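Local coordinates for uncharacterized protein (Thermoplasma acidophilum, PDB 3M4R) that is of uncharacterised function but binds zinc in the N-terminal class II aldolase domain of a longer protein that is probably a short-chain dehydrogenase-type oxidoreductase, at residues S15-D18 with E19-G23; P111-S114 with V115-L119; A121-Y125 with K126-H130; F166-A169 with K170-N174. All blocks are in the same frame, centred on the assembly; numbering follows the deposited sequence. Where two conformers were deposited one is given.

Contact 1 (S15-D18 with E19-G23)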
loop_
_atom_site.group_PDB
_atom_site.type_symbol
_atom_site.label_atom_id
_atom_site.label_comp_id
_atom_site.label_asym_id
_atom_site.label_seq_id
_atom_site.Cartn_x
_atom_site.Cartn_y
_atom_site.Cartn_z
ATOM N N SER A 15 -3.205 19.184 -2.853
ATOM C CA SER A 15 -3.254 18.548 -1.535
ATOM C C SER A 15 -2.707 17.126 -1.598
ATOM O O SER A 15 -2.623 16.521 -2.673
ATOM C CB SER A 15 -4.685 18.507 -0.980
ATOM O OG SER A 15 -5.482 17.501 -1.596
ATOM N N ASP A 16 -2.353 16.594 -0.428
ATOM C CA ASP A 16 -1.938 15.222 -0.307
ATOM C C ASP A 16 -2.987 14.253 -0.822
ATOM O O ASP A 16 -2.646 13.287 -1.475
ATOM C CB ASP A 16 -1.623 14.880 1.146
ATOM C CG ASP A 16 -0.319 15.523 1.611
ATOM O OD1 ASP A 16 0.478 15.960 0.740
ATOM O OD2 ASP A 16 -0.098 15.600 2.835
ATOM N N ILE A 17 -4.250 14.497 -0.511
ATOM C CA ILE A 17 -5.296 13.603 -1.008
ATOM C C ILE A 17 -5.393 13.631 -2.554
ATOM O O ILE A 17 -5.551 12.589 -3.197
ATOM C CB ILE A 17 -6.641 13.860 -0.287
ATOM C CG1 ILE A 17 -6.567 13.288 1.159
ATOM C CG2 ILE A 17 -7.799 13.194 -1.045
ATOM C CD1 ILE A 17 -7.691 13.806 2.156
ATOM N N ASP A 18 -5.312 14.805 -3.154
ATOM C CA ASP A 18 -5.301 14.886 -4.624
ATOM C C ASP A 18 -4.163 14.050 -5.202
ATOM O O ASP A 18 -4.340 13.365 -6.212
ATOM C CB ASP A 18 -5.193 16.330 -5.153
ATOM C CG ASP A 18 -6.392 17.203 -4.783
ATOM O OD1 ASP A 18 -7.491 16.669 -4.603
ATOM O OD2 ASP A 18 -6.234 18.441 -4.681
ATOM N N GLU A 19 -2.997 14.103 -4.568
ATOM C CA GLU A 19 -1.842 13.321 -5.046
ATOM C C GLU A 19 -2.065 11.799 -4.961
ATOM O O GLU A 19 -1.816 11.095 -5.916
ATOM C CB GLU A 19 -0.568 13.701 -4.277
ATOM C CG GLU A 19 0.695 12.966 -4.779
ATOM C CD GLU A 19 1.979 13.651 -4.305
ATOM O OE1 GLU A 19 1.873 14.689 -3.663
ATOM O OE2 GLU A 19 3.083 13.145 -4.525
ATOM N N VAL A 20 -2.535 11.307 -3.826
ATOM C CA VAL A 20 -2.813 9.875 -3.654
ATOM C C VAL A 20 -3.932 9.408 -4.578
ATOM O O VAL A 20 -3.861 8.279 -5.062
ATOM C CB VAL A 20 -3.136 9.469 -2.159
ATOM C CG1 VAL A 20 -4.593 9.789 -1.733
ATOM C CG2 VAL A 20 -2.803 7.959 -1.947
ATOM N N VAL A 21 -4.938 10.267 -4.836
ATOM C CA VAL A 21 -6.052 9.920 -5.755
ATOM C C VAL A 21 -5.454 9.713 -7.156
ATOM O O VAL A 21 -5.747 8.733 -7.852
ATOM C CB VAL A 21 -7.179 11.015 -5.775
ATOM C CG1 VAL A 21 -8.063 10.926 -7.046
ATOM C CG2 VAL A 21 -8.088 10.936 -4.475
ATOM N N TYR A 22 -4.601 10.638 -7.549
ATOM C CA TYR A 22 -3.953 10.565 -8.844
ATOM C C TYR A 22 -3.188 9.270 -9.038
ATOM O O TYR A 22 -3.383 8.582 -10.023
ATOM C CB TYR A 22 -3.042 11.766 -9.043
ATOM C CG TYR A 22 -2.412 11.754 -10.396
ATOM C CD1 TYR A 22 -3.167 12.010 -11.528
ATOM C CD2 TYR A 22 -1.059 11.446 -10.551
ATOM C CE1 TYR A 22 -2.587 11.992 -12.779
ATOM C CE2 TYR A 22 -0.482 11.418 -11.774
ATOM C CZ TYR A 22 -1.245 11.684 -12.896
ATOM O OH TYR A 22 -0.636 11.652 -14.131
ATOM N N GLY A 23 -2.370 8.913 -8.062
ATOM C CA GLY A 23 -1.610 7.679 -8.119
ATOM C C GLY A 23 -2.506 6.455 -8.183
ATOM O O GLY A 23 -2.221 5.521 -8.906
#

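Contact 2 (P111-S114 with V115-L119). With ZN (zinc ion), chain B.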
loop_
_atom_site.group_PDB
_atom_site.type_symbol
_atom_site.label_atom_id
_atom_site.label_comp_id
_atom_site.label_asym_id
_atom_site.label_seq_id
_atom_site.Cartn_x
_atom_site.Cartn_y
_atom_site.Cartn_z
ATOM N N PRO A 111 -16.572 5.591 4.947
ATOM C CA PRO A 111 -16.581 4.162 4.613
ATOM C C PRO A 111 -15.438 3.392 5.306
ATOM O O PRO A 111 -14.385 3.958 5.593
ATOM C CB PRO A 111 -16.442 4.146 3.087
ATOM C CG PRO A 111 -16.819 5.574 2.629
ATOM C CD PRO A 111 -16.310 6.429 3.756
ATOM N N SER A 112 -15.682 2.117 5.611
ATOM C CA SER A 112 -14.672 1.275 6.277
ATOM C C SER A 112 -13.328 1.295 5.539
ATOM O O SER A 112 -13.286 1.220 4.330
ATOM C CB SER A 112 -15.164 -0.160 6.395
ATOM O OG SER A 112 -16.272 -0.247 7.270
ATOM N N PRO A 113 -12.223 1.394 6.285
ATOM C CA PRO A 113 -10.910 1.414 5.687
ATOM C C PRO A 113 -10.510 0.009 5.207
ATOM O O PRO A 113 -11.021 -1.006 5.705
ATOM C CB PRO A 113 -9.997 1.888 6.842
ATOM C CG PRO A 113 -10.683 1.371 8.060
ATOM C CD PRO A 113 -12.155 1.486 7.768
ATOM N N SER A 114 -9.646 -0.022 4.201
ATOM C CA SER A 114 -9.042 -1.267 3.701
ATOM C C SER A 114 -8.671 -2.206 4.842
ATOM O O SER A 114 -8.062 -1.771 5.818
ATOM C CB SER A 114 -7.746 -0.949 2.925
ATOM O OG SER A 114 -7.102 -2.153 2.471
ATOM N N VAL A 115 -9.034 -3.477 4.709
ATOM C CA VAL A 115 -8.539 -4.544 5.627
ATOM C C VAL A 115 -6.993 -4.677 5.639
ATOM O O VAL A 115 -6.412 -5.272 6.575
ATOM C CB VAL A 115 -9.244 -5.936 5.386
ATOM C CG1 VAL A 115 -10.753 -5.805 5.579
ATOM C CG2 VAL A 115 -8.940 -6.531 3.969
ATOM N N GLU A 116 -6.308 -4.059 4.666
ATOM C CA GLU A 116 -4.834 -4.058 4.630
ATOM C C GLU A 116 -4.205 -2.805 5.155
ATOM O O GLU A 116 -3.018 -2.555 4.891
ATOM C CB GLU A 116 -4.355 -4.307 3.170
ATOM C CG GLU A 116 -5.048 -5.538 2.628
ATOM C CD GLU A 116 -4.319 -6.235 1.508
ATOM O OE1 GLU A 116 -4.690 -5.936 0.329
ATOM O OE2 GLU A 116 -3.433 -7.103 1.802
ATOM N N THR A 117 -4.954 -2.032 5.950
ATOM C CA THR A 117 -4.485 -0.745 6.407
ATOM C C THR A 117 -3.181 -0.811 7.151
ATOM O O THR A 117 -2.363 0.123 7.059
ATOM C CB THR A 117 -5.574 -0.015 7.280
ATOM O OG1 THR A 117 -6.680 0.346 6.433
ATOM C CG2 THR A 117 -4.996 1.217 7.921
ATOM N N PHE A 118 -2.971 -1.866 7.915
ATOM C CA PHE A 118 -1.728 -1.953 8.688
ATOM C C PHE A 118 -0.473 -2.123 7.830
ATOM O O PHE A 118 0.598 -1.710 8.259
ATOM C CB PHE A 118 -1.784 -3.022 9.738
ATOM C CG PHE A 118 -2.667 -2.647 10.910
ATOM C CD1 PHE A 118 -2.280 -1.656 11.776
ATOM C CD2 PHE A 118 -3.900 -3.224 11.077
ATOM C CE1 PHE A 118 -3.094 -1.286 12.843
ATOM C CE2 PHE A 118 -4.719 -2.867 12.165
ATOM C CZ PHE A 118 -4.305 -1.888 13.042
ATOM N N LEU A 119 -0.601 -2.625 6.591
ATOM C CA LEU A 119 0.589 -2.629 5.681
ATOM C C LEU A 119 1.089 -1.210 5.459
ATOM O O LEU A 119 2.320 -0.929 5.347
ATOM C CB LEU A 119 0.283 -3.250 4.312
ATOM C CG LEU A 119 -0.216 -4.692 4.243
ATOM C CD1 LEU A 119 -0.519 -5.128 2.778
ATOM C CD2 LEU A 119 0.778 -5.649 4.917
HETATM ZN ZN ZN B . -3.204 -7.453 -0.476
HETATM O O HOH W 1 -4.627 -8.827 -0.056
#

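Contact 3 (A121-Y125 with K126-H130). With ZN (zinc ion), chain B.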
loop_
_atom_site.group_PDB
_atom_site.type_symbol
_atom_site.label_atom_id
_atom_site.label_comp_id
_atom_site.label_asym_id
_atom_site.label_seq_id
_atom_site.Cartn_x
_atom_site.Cartn_y
_atom_site.Cartn_z
ATOM N N ALA A 121 0.238 1.624 7.441
ATOM C CA ALA A 121 0.556 2.360 8.687
ATOM C C ALA A 121 1.953 2.044 9.152
ATOM O O ALA A 121 2.649 2.919 9.647
ATOM C CB ALA A 121 -0.481 2.032 9.839
ATOM N N PHE A 122 2.360 0.790 8.971
ATOM C CA PHE A 122 3.608 0.275 9.509
ATOM C C PHE A 122 4.832 0.489 8.592
ATOM O O PHE A 122 5.913 0.109 8.977
ATOM C CB PHE A 122 3.515 -1.212 9.789
ATOM C CG PHE A 122 2.628 -1.589 10.951
ATOM C CD1 PHE A 122 2.197 -0.666 11.885
ATOM C CD2 PHE A 122 2.272 -2.909 11.124
ATOM C CE1 PHE A 122 1.410 -1.075 12.947
ATOM C CE2 PHE A 122 1.499 -3.331 12.175
ATOM C CZ PHE A 122 1.057 -2.415 13.086
ATOM N N LEU A 123 4.666 1.122 7.449
ATOM C CA LEU A 123 5.812 1.489 6.602
ATOM C C LEU A 123 6.016 2.996 6.694
ATOM O O LEU A 123 5.073 3.784 6.444
ATOM C CB LEU A 123 5.538 1.077 5.167
ATOM C CG LEU A 123 5.661 -0.426 4.897
ATOM C CD1 LEU A 123 5.141 -0.764 3.470
ATOM C CD2 LEU A 123 7.085 -0.851 5.090
ATOM N N PRO A 124 7.241 3.426 7.075
ATOM C CA PRO A 124 7.430 4.816 7.429
ATOM C C PRO A 124 7.830 5.664 6.240
ATOM O O PRO A 124 8.930 6.297 6.256
ATOM C CB PRO A 124 8.600 4.745 8.432
ATOM C CG PRO A 124 9.426 3.644 7.918
ATOM C CD PRO A 124 8.402 2.611 7.473
ATOM N N TYR A 125 6.987 5.642 5.224
ATOM C CA TYR A 125 7.076 6.520 4.090
ATOM C C TYR A 125 5.716 7.188 3.922
ATOM O O TYR A 125 4.650 6.617 4.257
ATOM C CB TYR A 125 7.432 5.734 2.820
ATOM C CG TYR A 125 8.917 5.688 2.415
ATOM C CD1 TYR A 125 9.566 6.833 1.954
ATOM C CD2 TYR A 125 9.637 4.486 2.426
ATOM C CE1 TYR A 125 10.929 6.824 1.568
ATOM C CE2 TYR A 125 10.993 4.430 2.003
ATOM C CZ TYR A 125 11.644 5.617 1.584
ATOM O OH TYR A 125 12.981 5.618 1.170
ATOM N N LYS A 126 5.737 8.425 3.445
ATOM C CA LYS A 126 4.506 9.192 3.298
ATOM C C LYS A 126 3.486 8.466 2.405
ATOM O O LYS A 126 2.295 8.378 2.762
ATOM C CB LYS A 126 4.810 10.597 2.788
ATOM C CG LYS A 126 3.660 11.553 2.778
ATOM C CD LYS A 126 4.124 12.946 2.425
ATOM C CE LYS A 126 2.920 13.880 2.202
ATOM N NZ LYS A 126 2.266 14.293 3.493
ATOM N N PHE A 127 3.924 7.987 1.251
ATOM C CA PHE A 127 3.032 7.302 0.300
ATOM C C PHE A 127 3.381 5.817 0.258
ATOM O O PHE A 127 4.536 5.450 0.226
ATOM C CB PHE A 127 3.184 7.874 -1.149
ATOM C CG PHE A 127 2.620 9.245 -1.320
ATOM C CD1 PHE A 127 3.357 10.376 -0.910
ATOM C CD2 PHE A 127 1.363 9.427 -1.887
ATOM C CE1 PHE A 127 2.847 11.646 -1.063
ATOM C CE2 PHE A 127 0.835 10.733 -2.025
ATOM C CZ PHE A 127 1.580 11.824 -1.617
ATOM N N VAL A 128 2.362 4.965 0.227
ATOM C CA VAL A 128 2.519 3.530 0.110
ATOM C C VAL A 128 1.487 3.050 -0.912
ATOM O O VAL A 128 0.316 3.474 -0.910
ATOM C CB VAL A 128 2.252 2.828 1.454
ATOM C CG1 VAL A 128 2.346 1.315 1.307
ATOM C CG2 VAL A 128 3.214 3.332 2.557
HETATM N N MSE A 129 1.918 2.121 -1.761
HETATM C CA MSE A 129 1.059 1.522 -2.769
HETATM C C MSE A 129 1.183 0.012 -2.719
HETATM O O MSE A 129 2.284 -0.540 -2.661
HETATM C CB MSE A 129 1.486 2.029 -4.139
HETATM C CG MSE A 129 1.215 3.512 -4.273
HETATM SE SE MSE A 129 1.748 4.090 -6.062
HETATM C CE MSE A 129 1.334 5.948 -5.729
ATOM N N HIS A 130 0.039 -0.645 -2.768
ATOM C CA HIS A 130 -0.075 -2.084 -2.675
ATOM C C HIS A 130 -0.924 -2.578 -3.851
ATOM O O HIS A 130 -2.056 -2.137 -3.992
ATOM C CB HIS A 130 -0.786 -2.470 -1.385
ATOM C CG HIS A 130 -0.936 -3.938 -1.206
ATOM N ND1 HIS A 130 0.024 -4.837 -1.634
ATOM C CD2 HIS A 130 -1.949 -4.675 -0.688
ATOM C CE1 HIS A 130 -0.392 -6.062 -1.352
ATOM N NE2 HIS A 130 -1.594 -5.988 -0.810
HETATM ZN ZN ZN B . -3.204 -7.453 -0.476
HETATM O O HOH W 1 -4.627 -8.827 -0.056
#

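Contact 4 (F166-A169 with K170-N174)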
loop_
_atom_site.group_PDB
_atom_site.type_symbol
_atom_site.label_atom_id
_atom_site.label_comp_id
_atom_site.label_asym_id
_atom_site.label_seq_id
_atom_site.Cartn_x
_atom_site.Cartn_y
_atom_site.Cartn_z
ATOM N N PHE A 166 -2.885 -9.332 10.054
ATOM C CA PHE A 166 -2.062 -8.615 11.002
ATOM C C PHE A 166 -0.631 -9.145 11.117
ATOM O O PHE A 166 0.343 -8.360 11.123
ATOM C CB PHE A 166 -2.773 -8.561 12.371
ATOM C CG PHE A 166 -2.140 -7.597 13.325
ATOM C CD1 PHE A 166 -2.266 -6.250 13.138
ATOM C CD2 PHE A 166 -1.340 -8.045 14.363
ATOM C CE1 PHE A 166 -1.640 -5.363 14.020
ATOM C CE2 PHE A 166 -0.724 -7.159 15.220
ATOM C CZ PHE A 166 -0.875 -5.832 15.044
ATOM N N THR A 167 -0.460 -10.451 11.150
ATOM C CA THR A 167 0.908 -11.018 11.108
ATOM C C THR A 167 1.703 -10.585 9.874
ATOM O O THR A 167 2.901 -10.252 9.985
ATOM C CB THR A 167 0.903 -12.533 11.299
ATOM O OG1 THR A 167 0.194 -12.810 12.509
ATOM C CG2 THR A 167 2.345 -13.085 11.466
ATOM N N LEU A 168 1.040 -10.508 8.717
ATOM C CA LEU A 168 1.702 -10.080 7.520
ATOM C C LEU A 168 2.221 -8.670 7.747
ATOM O O LEU A 168 3.400 -8.412 7.499
ATOM C CB LEU A 168 0.749 -10.154 6.310
ATOM C CG LEU A 168 1.275 -9.459 5.050
ATOM C CD1 LEU A 168 2.574 -10.169 4.605
ATOM C CD2 LEU A 168 0.215 -9.446 3.895
ATOM N N ALA A 169 1.365 -7.778 8.300
ATOM C CA ALA A 169 1.747 -6.403 8.499
ATOM C C ALA A 169 2.919 -6.264 9.436
ATOM O O ALA A 169 3.798 -5.452 9.178
ATOM C CB ALA A 169 0.526 -5.500 8.959
ATOM N N LYS A 170 2.945 -7.051 10.494
ATOM C CA LYS A 170 4.089 -7.089 11.422
ATOM C C LYS A 170 5.427 -7.530 10.774
ATOM O O LYS A 170 6.500 -6.981 11.043
ATOM C CB LYS A 170 3.745 -8.077 12.530
ATOM C CG LYS A 170 2.505 -7.633 13.332
ATOM C CD LYS A 170 2.795 -7.392 14.763
ATOM C CE LYS A 170 3.853 -6.324 15.022
ATOM N NZ LYS A 170 4.284 -6.561 16.416
ATOM N N GLU A 171 5.352 -8.523 9.910
ATOM C CA GLU A 171 6.538 -8.983 9.154
ATOM C C GLU A 171 7.009 -7.943 8.166
ATOM O O GLU A 171 8.215 -7.745 7.986
ATOM C CB GLU A 171 6.186 -10.213 8.372
ATOM C CG GLU A 171 6.140 -11.434 9.209
ATOM C CD GLU A 171 7.513 -11.804 9.767
ATOM O OE1 GLU A 171 8.480 -11.980 8.989
ATOM O OE2 GLU A 171 7.604 -11.895 11.001
ATOM N N VAL A 172 6.045 -7.295 7.512
ATOM C CA VAL A 172 6.350 -6.225 6.610
ATOM C C VAL A 172 7.069 -5.118 7.384
ATOM O O VAL A 172 8.129 -4.637 6.963
ATOM C CB VAL A 172 5.083 -5.717 5.917
ATOM C CG1 VAL A 172 5.316 -4.399 5.309
ATOM C CG2 VAL A 172 4.587 -6.744 4.931
HETATM N N MSE A 173 6.495 -4.734 8.520
HETATM C CA MSE A 173 7.098 -3.738 9.357
HETATM C C MSE A 173 8.543 -4.091 9.668
HETATM O O MSE A 173 9.421 -3.253 9.549
HETATM C CB MSE A 173 6.337 -3.621 10.684
HETATM C CG MSE A 173 6.824 -2.494 11.554
HETATM SE SE MSE A 173 5.718 -2.328 13.175
HETATM C CE MSE A 173 6.587 -3.658 14.262
ATOM N N ASN A 174 8.772 -5.324 10.099
ATOM C CA ASN A 174 10.091 -5.739 10.561
ATOM C C ASN A 174 11.117 -5.964 9.429
ATOM O O ASN A 174 12.304 -5.837 9.673
ATOM C CB ASN A 174 9.989 -6.997 11.414
ATOM C CG ASN A 174 9.196 -6.776 12.718
ATOM O OD1 ASN A 174 9.204 -5.676 13.328
ATOM N ND2 ASN A 174 8.507 -7.833 13.155
#

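Contact 1 (S15-D18 with E19-G23)
D16 and E19 meet through the backbone of one and the side chain of the other, while their flat carboxylates stay apart. D16 OD1 is 4.8 Å from E19 OE1. Each carboxylate is occupied elsewhere. OD2 of D16 accepts from T45 OG1 and makes a salt bridge to K126. OE2 of E19 accepts from G197 N, at the start of helix 197-215. These partners would probably offset the two like charges. The Y22 ring leads away from S15-D18. It meets W8 edge-to-face, and its OH is hydrogen-bonded to A9 N.

S15 sits at the N-cap. Its OG accepts from D18 N over 3.1 Å, and the bond is nearly straight at 170°. The backbone then takes over. E19 N bonds S15 O, V20 N bonds D16 O, and Y22 N bonds D18 O. V21 N reaches I17 O at 2.9 Å.

The apolar side of this turn is made by I17 and V21, whose CG2 atoms are 4.1 Å apart. V21 CG2 also comes within 3.3 Å of I17 O. V20 packs on the same oxygen with CG1, again at 3.3 Å. A chi1 of 80° sets that methyl between the backbone N and the carbonyl carbon, facing the preceding turn. V20 and V21 continue to F75, and V20 also touches T41 and V43, so this side faces the sheet. The arrangement is that of a serine-capped amphipathic helix start, here the first turns of helix 16-28 laid against the central sheet.

Contact 2 (P111-S114 with V115-L119)
The carbonyl oxygen of S114 is gripped twice by T117, by two donors that come in differently. T117 OG1 donates over 2.6 Å and lies in the carbonyl plane, on a lone pair. T117 N donates over 3.1 Å from above that plane, 60° out of it. The T117 hydroxyl can reach back because OG1 is anti to its own carbonyl carbon, with a chi1 of -68°. The two bonds fix the S114 peptide and close a type I beta turn from S114 to T117.

The S114 side chain supports the same turn. Its OG accepts from E116 N at 3.0 Å, with an N-H...O angle of 155°. This is an ST turn placed on the beta turn. OG also lies 3.6 Å from E116 CB, at the root of the E116 side chain. An alanine here has no OG to offer E116 N, and the backbone carrying the glutamate would probably be freer to move. P113 CB lies against the T117 hydroxyl, 3.7 Å from T117 OG1. P113 and T117 both pack on V60 and L101.

From the turn, E116 extends to the zinc ion. Both carboxylate oxygens bind it, OE1 and OE2 each at 2.3 Å from the metal. N40 ND2 donates to OE1 and so helps to orient the group. H130, H132, H188 and a water complete the site. The turn therefore presents one ligand of a Glu and three-histidine zinc centre, as in the fuculose-1-phosphate aldolase branch of the class II (AraD-like) family.

Contact 3 (A121-Y125 with K126-H130)
The link from helix 117-121 into the zinc-bearing strand 127-131 is held by L123 against V128. The two side chains cross at about a right angle, with L123 CD1 4.1 Å from V128 CG1. The other branch, V128 CG2, sits 4.0 Å from Y125 O and 4.2 Å from L123 CB. With CG1 anti to the V128 nitrogen (chi1 177°), that methyl meets the tip of L123, while CG2 lies between L123 CB and the Y125 carbonyl.

The bend itself is an inverse gamma turn centred on P124. Its bond from Y125 N to L123 O is weak at 2.9 Å. K44 NZ donates to both L123 O and Y125 O, and so ties the turn from outside. K126 NZ is bonded in turn to the K44 carbonyl. Further along the strand, H130 NE2 binds the zinc ion at 2.2 Å. With NE2 on the metal and ND1 bonded to L190 O, the ring is held in its rotation.

Strand 127-131 runs between strands 40-48 and 189-194 in the central sheet. V128 touches S42 on one neighbour and L191 on the other, while L123 packs on F193 and on V172 of helix 166-175.

Contact 4 (F166-A169 with K170-N174)
F166 opens the helix with its ring under the aliphatic chain of K170. K170 CG lies over one ring face in a CH-pi contact, 4.2 Å from the centroid and 28° off the normal. The next carbon continues along the ring, with K170 CD 3.6 Å from F166 CE2. The lysine chain is bent at chi2 (-118°) and chi3, which wraps it past the ring before NZ goes on to bond A87 O. K170 CG also packs on F166 O, and K170 N bonds that oxygen at 3.0 Å. F166 further meets F118 edge-to-face. Replacing the ring by the methyl of an alanine would probably leave the K170 methylenes without the surface they rest on, and their chain freer to turn.

T167 takes part mainly through its carbonyl. T167 O accepts from E171 N, and E171 CG comes to 3.5 Å of the same oxygen.

L168 meets V172 one turn on, with CD1 4.0 Å from V172 CG2. The pair cross obliquely. V172 CG2 also lies against L168 O, which accepts from V172 N at 2.9 Å. L168 further touches H188, a zinc ligand, and L185.

A169 gives its carbonyl to the backbone N of M173, a selenomethionine, at 2.9 Å. Its methyl packs on F118 and L119 of helix 117-121.

The chemistry thus divides by face. L168 and V172 set the helix against strand 182-185, A169 against helix 117-121, within the beta-alpha-beta unit 156-159, 166-175, 182-185. On K170, hydrocarbon rests on an aromatic face, while the amino group keeps a polar partner.

How the contacts relate
Contacts 1 and 4 are both helical turns, but they lie on opposite sides of the chain's centre, about 26 Å apart between centres. Contact 1 adds a polar cap and acidic side chains to its apolar side, while contact 4 relies more on hydrocarbon and aromatic packing. Contact 2 is the most open to solvent and depends on hydroxyls and on a carboxylate that binds the metal. Contact 3 lies nearest the centre of the chain and is mostly apolar. Contacts 2 and 3 share the zinc ion and its water. Contact 3 touches all the others: K126 and F127 meet contact 1, F122 and L123 meet contact 4. Contact 1 reaches neither contact 2 nor contact 4.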